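PDB 1JL5: outer membrane protein YopM from Yersinia pestis, which acts as a leucine-rich-repeat effector that probably alters host cell physiology and promotes bacterial survival in host tissues. Local coordinates for residues N205-L217 against L227-L239. Numbering follows the deposited sequence.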
# COMPACT_ATOMS: atom_id res chain seq x y z
N ASN A 205 -16.96 18.42 -5.59
CA ASN A 205 -17.89 19.04 -6.51
C ASN A 205 -16.97 19.90 -7.33
O ASN A 205 -15.77 19.72 -7.29
CB ASN A 205 -18.90 19.87 -5.74
CG ASN A 205 -20.02 19.02 -5.21
OD1 ASN A 205 -20.78 18.44 -5.99
ND2 ASN A 205 -20.13 18.91 -3.89
N SER A 206 -17.52 20.83 -8.10
CA SER A 206 -16.66 21.69 -8.89
C SER A 206 -16.92 23.11 -8.49
O SER A 206 -17.02 24.01 -9.32
CB SER A 206 -16.91 21.47 -10.38
OG SER A 206 -16.43 20.19 -10.75
N LEU A 207 -17.04 23.31 -7.18
CA LEU A 207 -17.29 24.63 -6.65
C LEU A 207 -16.02 25.45 -6.82
O LEU A 207 -14.93 25.01 -6.44
CB LEU A 207 -17.66 24.55 -5.18
CG LEU A 207 -18.89 23.71 -4.86
CD1 LEU A 207 -19.11 23.68 -3.35
CD2 LEU A 207 -20.11 24.29 -5.57
N LYS A 208 -16.15 26.62 -7.43
CA LYS A 208 -15.01 27.50 -7.61
C LYS A 208 -15.05 28.43 -6.41
O LYS A 208 -14.02 28.92 -5.95
CB LYS A 208 -15.13 28.31 -8.90
CG LYS A 208 -14.95 27.47 -10.15
CD LYS A 208 -14.79 28.37 -11.36
CE LYS A 208 -14.56 27.57 -12.62
NZ LYS A 208 -14.32 28.46 -13.79
N LYS A 209 -16.25 28.65 -5.90
CA LYS A 209 -16.45 29.49 -4.74
C LYS A 209 -17.54 28.91 -3.88
O LYS A 209 -18.36 28.13 -4.34
CB LYS A 209 -16.85 30.91 -5.17
CG LYS A 209 -15.79 31.62 -5.99
CD LYS A 209 -16.18 33.07 -6.29
CE LYS A 209 -15.08 33.77 -7.09
NZ LYS A 209 -15.39 35.20 -7.36
N LEU A 210 -17.52 29.27 -2.61
CA LEU A 210 -18.55 28.82 -1.70
C LEU A 210 -19.37 30.06 -1.46
O LEU A 210 -18.83 31.16 -1.41
CB LEU A 210 -17.95 28.35 -0.38
CG LEU A 210 -17.11 27.08 -0.46
CD1 LEU A 210 -16.55 26.77 0.92
CD2 LEU A 210 -17.95 25.93 -0.98
N PRO A 211 -20.69 29.90 -1.36
CA PRO A 211 -21.51 31.08 -1.11
C PRO A 211 -21.10 31.59 0.26
O PRO A 211 -20.41 30.88 0.99
CB PRO A 211 -22.92 30.51 -1.10
CG PRO A 211 -22.82 29.33 -2.03
CD PRO A 211 -21.51 28.71 -1.60
N ASP A 212 -21.49 32.81 0.62
CA ASP A 212 -21.14 33.29 1.94
C ASP A 212 -21.79 32.28 2.87
O ASP A 212 -22.89 31.79 2.59
CB ASP A 212 -21.69 34.69 2.18
CG ASP A 212 -20.97 35.73 1.35
OD1 ASP A 212 -19.72 35.67 1.31
OD2 ASP A 212 -21.63 36.60 0.75
N LEU A 213 -21.11 31.96 3.95
CA LEU A 213 -21.61 30.97 4.87
C LEU A 213 -22.55 31.53 5.93
O LEU A 213 -22.40 32.67 6.37
CB LEU A 213 -20.43 30.26 5.53
CG LEU A 213 -19.41 29.75 4.50
CD1 LEU A 213 -18.27 29.04 5.21
CD2 LEU A 213 -20.10 28.81 3.52
N PRO A 214 -23.53 30.72 6.34
CA PRO A 214 -24.50 31.14 7.35
C PRO A 214 -23.83 31.22 8.72
O PRO A 214 -22.97 30.41 9.06
CB PRO A 214 -25.55 30.04 7.29
CG PRO A 214 -24.73 28.83 6.96
CD PRO A 214 -23.82 29.35 5.87
N LEU A 215 -24.24 32.21 9.49
CA LEU A 215 -23.71 32.43 10.82
C LEU A 215 -23.80 31.16 11.64
O LEU A 215 -22.98 30.91 12.52
CB LEU A 215 -24.53 33.53 11.50
CG LEU A 215 -24.16 33.85 12.95
CD1 LEU A 215 -22.81 34.55 12.96
CD2 LEU A 215 -25.23 34.74 13.57
N SER A 216 -24.80 30.35 11.35
CA SER A 216 -25.02 29.11 12.09
C SER A 216 -24.05 28.00 11.74
O SER A 216 -23.91 27.04 12.49
CB SER A 216 -26.44 28.62 11.85
OG SER A 216 -26.67 28.46 10.46
N LEU A 217 -23.37 28.11 10.60
CA LEU A 217 -22.47 27.06 10.16
C LEU A 217 -21.45 26.64 11.21
O LEU A 217 -20.73 27.47 11.75
CB LEU A 217 -21.74 27.47 8.88
CG LEU A 217 -21.18 26.29 8.08
CD1 LEU A 217 -22.35 25.42 7.61
CD2 LEU A 217 -20.39 26.78 6.89
N LEU A 227 -12.15 25.44 -5.37
CA LEU A 227 -12.27 26.70 -4.65
C LEU A 227 -10.98 27.48 -4.78
O LEU A 227 -9.92 27.03 -4.35
CB LEU A 227 -12.57 26.43 -3.18
CG LEU A 227 -13.90 25.73 -2.94
CD1 LEU A 227 -14.08 25.45 -1.46
CD2 LEU A 227 -15.03 26.60 -3.47
N GLU A 228 -11.10 28.66 -5.39
CA GLU A 228 -9.98 29.56 -5.59
C GLU A 228 -9.71 30.20 -4.25
O GLU A 228 -8.60 30.58 -3.93
CB GLU A 228 -10.35 30.66 -6.58
CG GLU A 228 -10.83 30.19 -7.94
CD GLU A 228 -9.73 29.58 -8.77
OE1 GLU A 228 -8.61 30.13 -8.76
OE2 GLU A 228 -9.99 28.56 -9.44
N GLU A 229 -10.77 30.32 -3.47
CA GLU A 229 -10.69 30.93 -2.16
C GLU A 229 -11.88 30.49 -1.35
O GLU A 229 -12.85 29.96 -1.88
CB GLU A 229 -10.71 32.45 -2.28
CG GLU A 229 -11.93 32.95 -3.04
CD GLU A 229 -11.99 34.46 -3.13
OE1 GLU A 229 -10.96 35.08 -3.44
OE2 GLU A 229 -13.09 35.01 -2.91
N LEU A 230 -11.79 30.70 -0.05
CA LEU A 230 -12.87 30.36 0.85
C LEU A 230 -13.61 31.67 1.08
O LEU A 230 -13.04 32.74 0.95
CB LEU A 230 -12.31 29.84 2.17
CG LEU A 230 -11.62 28.48 2.08
CD1 LEU A 230 -11.14 28.05 3.47
CD2 LEU A 230 -12.59 27.46 1.52
N PRO A 231 -14.91 31.59 1.38
CA PRO A 231 -15.61 32.86 1.61
C PRO A 231 -15.14 33.40 2.95
O PRO A 231 -14.33 32.76 3.63
CB PRO A 231 -17.07 32.43 1.64
CG PRO A 231 -16.99 31.08 2.27
CD PRO A 231 -15.82 30.45 1.55
N GLU A 232 -15.62 34.57 3.32
CA GLU A 232 -15.22 35.13 4.60
C GLU A 232 -15.62 34.13 5.67
O GLU A 232 -16.74 33.63 5.67
CB GLU A 232 -15.88 36.47 4.83
CG GLU A 232 -15.47 37.09 6.15
CD GLU A 232 -15.71 38.56 6.17
OE1 GLU A 232 -16.80 38.99 5.73
OE2 GLU A 232 -14.82 39.30 6.64
N LEU A 233 -14.71 33.86 6.59
CA LEU A 233 -14.96 32.89 7.64
C LEU A 233 -14.91 33.46 9.04
O LEU A 233 -15.50 32.90 9.97
CB LEU A 233 -13.91 31.79 7.57
CG LEU A 233 -13.71 31.11 6.22
CD1 LEU A 233 -12.43 30.26 6.25
CD2 LEU A 233 -14.92 30.26 5.90
N GLN A 234 -14.19 34.57 9.20
CA GLN A 234 -14.01 35.16 10.51
C GLN A 234 -15.28 35.55 11.24
O GLN A 234 -15.29 35.65 12.46
CB GLN A 234 -13.07 36.35 10.42
CG GLN A 234 -13.65 37.55 9.73
CD GLN A 234 -12.59 38.57 9.44
OE1 GLN A 234 -11.76 38.86 10.30
NE2 GLN A 234 -12.60 39.11 8.24
N ASN A 235 -16.36 35.77 10.49
CA ASN A 235 -17.61 36.15 11.12
C ASN A 235 -18.50 34.96 11.35
O ASN A 235 -19.71 35.10 11.54
CB ASN A 235 -18.31 37.19 10.26
CG ASN A 235 -17.46 38.41 10.04
OD1 ASN A 235 -16.84 38.91 10.98
ND2 ASN A 235 -17.42 38.91 8.81
N LEU A 236 -17.90 33.78 11.34
CA LEU A 236 -18.63 32.54 11.58
C LEU A 236 -18.15 32.03 12.92
O LEU A 236 -17.24 31.21 13.01
CB LEU A 236 -18.34 31.54 10.46
CG LEU A 236 -18.65 32.14 9.09
CD1 LEU A 236 -18.31 31.14 7.98
CD2 LEU A 236 -20.13 32.52 9.03
N PRO A 237 -18.75 32.54 14.00
CA PRO A 237 -18.41 32.17 15.37
C PRO A 237 -18.64 30.72 15.72
O PRO A 237 -18.04 30.20 16.66
CB PRO A 237 -19.27 33.11 16.21
CG PRO A 237 -20.51 33.21 15.39
CD PRO A 237 -19.95 33.41 13.99
N PHE A 238 -19.49 30.05 14.96
CA PHE A 238 -19.79 28.66 15.26
C PHE A 238 -19.12 27.70 14.31
O PHE A 238 -19.20 26.48 14.49
CB PHE A 238 -21.31 28.47 15.24
CG PHE A 238 -22.04 29.47 16.08
CD1 PHE A 238 -21.85 29.51 17.46
CD2 PHE A 238 -22.90 30.39 15.49
CE1 PHE A 238 -22.50 30.47 18.23
CE2 PHE A 238 -23.55 31.35 16.25
CZ PHE A 238 -23.35 31.39 17.63
N LEU A 239 -18.45 28.23 13.29
CA LEU A 239 -17.78 27.37 12.34
C LEU A 239 -16.55 26.80 13.02
O LEU A 239 -15.57 27.50 13.27
CB LEU A 239 -17.38 28.17 11.10
CG LEU A 239 -16.82 27.35 9.94
CD1 LEU A 239 -17.70 26.14 9.67
CD2 LEU A 239 -16.73 28.24 8.70
O HOH W 1 -15.44 30.65 -1.76
O HOH W 2 -17.18 36.08 1.62
O HOH W 3 -18.92 33.56 4.41
O HOH W 4 -20.56 30.10 12.46
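L213 lays its side chain across that of L236 at about a right angle, its CB 3.4 Å from L236 CD1, a tight approach for two carbons. This is the core of a leucine-rich-repeat solenoid: both segments are the largely extended, non-helical returns of consecutive coils, each ending in type I beta turns, one between strands 199-201 and 219-221, the next between 219-221 and 241-243. Leucine suits these inward positions because its forked end can fill the hydrophobic interior; L210 and L213 both reach I220 on the strand side. L210 also crosses L227, with CG 3.6 Å from L227 CD1. With chi1 at -67°, CG stands beside L210's own backbone N and the fork lies against L227, while L210 CB touches P231 CD. The rigid P231 ring fits between L210 and L213, its CG 3.5 Å from L213 CG, and proline, having no N-H, leaves no buried donor behind.

Although the two chains run close together, the only direct hydrogen bond between them is E228 N to K208 O; waters make other backbone links: one accepts from L210 N and donates to E229 O, and another joins L213 N to E232 O. E228 also turns outward, its OE1 forming salt bridges with K250 and with R310 of the second subunit of the tetramer.

At the far end, P237 CG lies over the rim of one face of the F238 ring, while L215 O meets the ring's edge in plane, 3.0 Å from F238 CD2. The same oxygen accepts from a water that also donates to L217 O and accepts the N-H of F238, its oxygen 2.7 Å from F238 N.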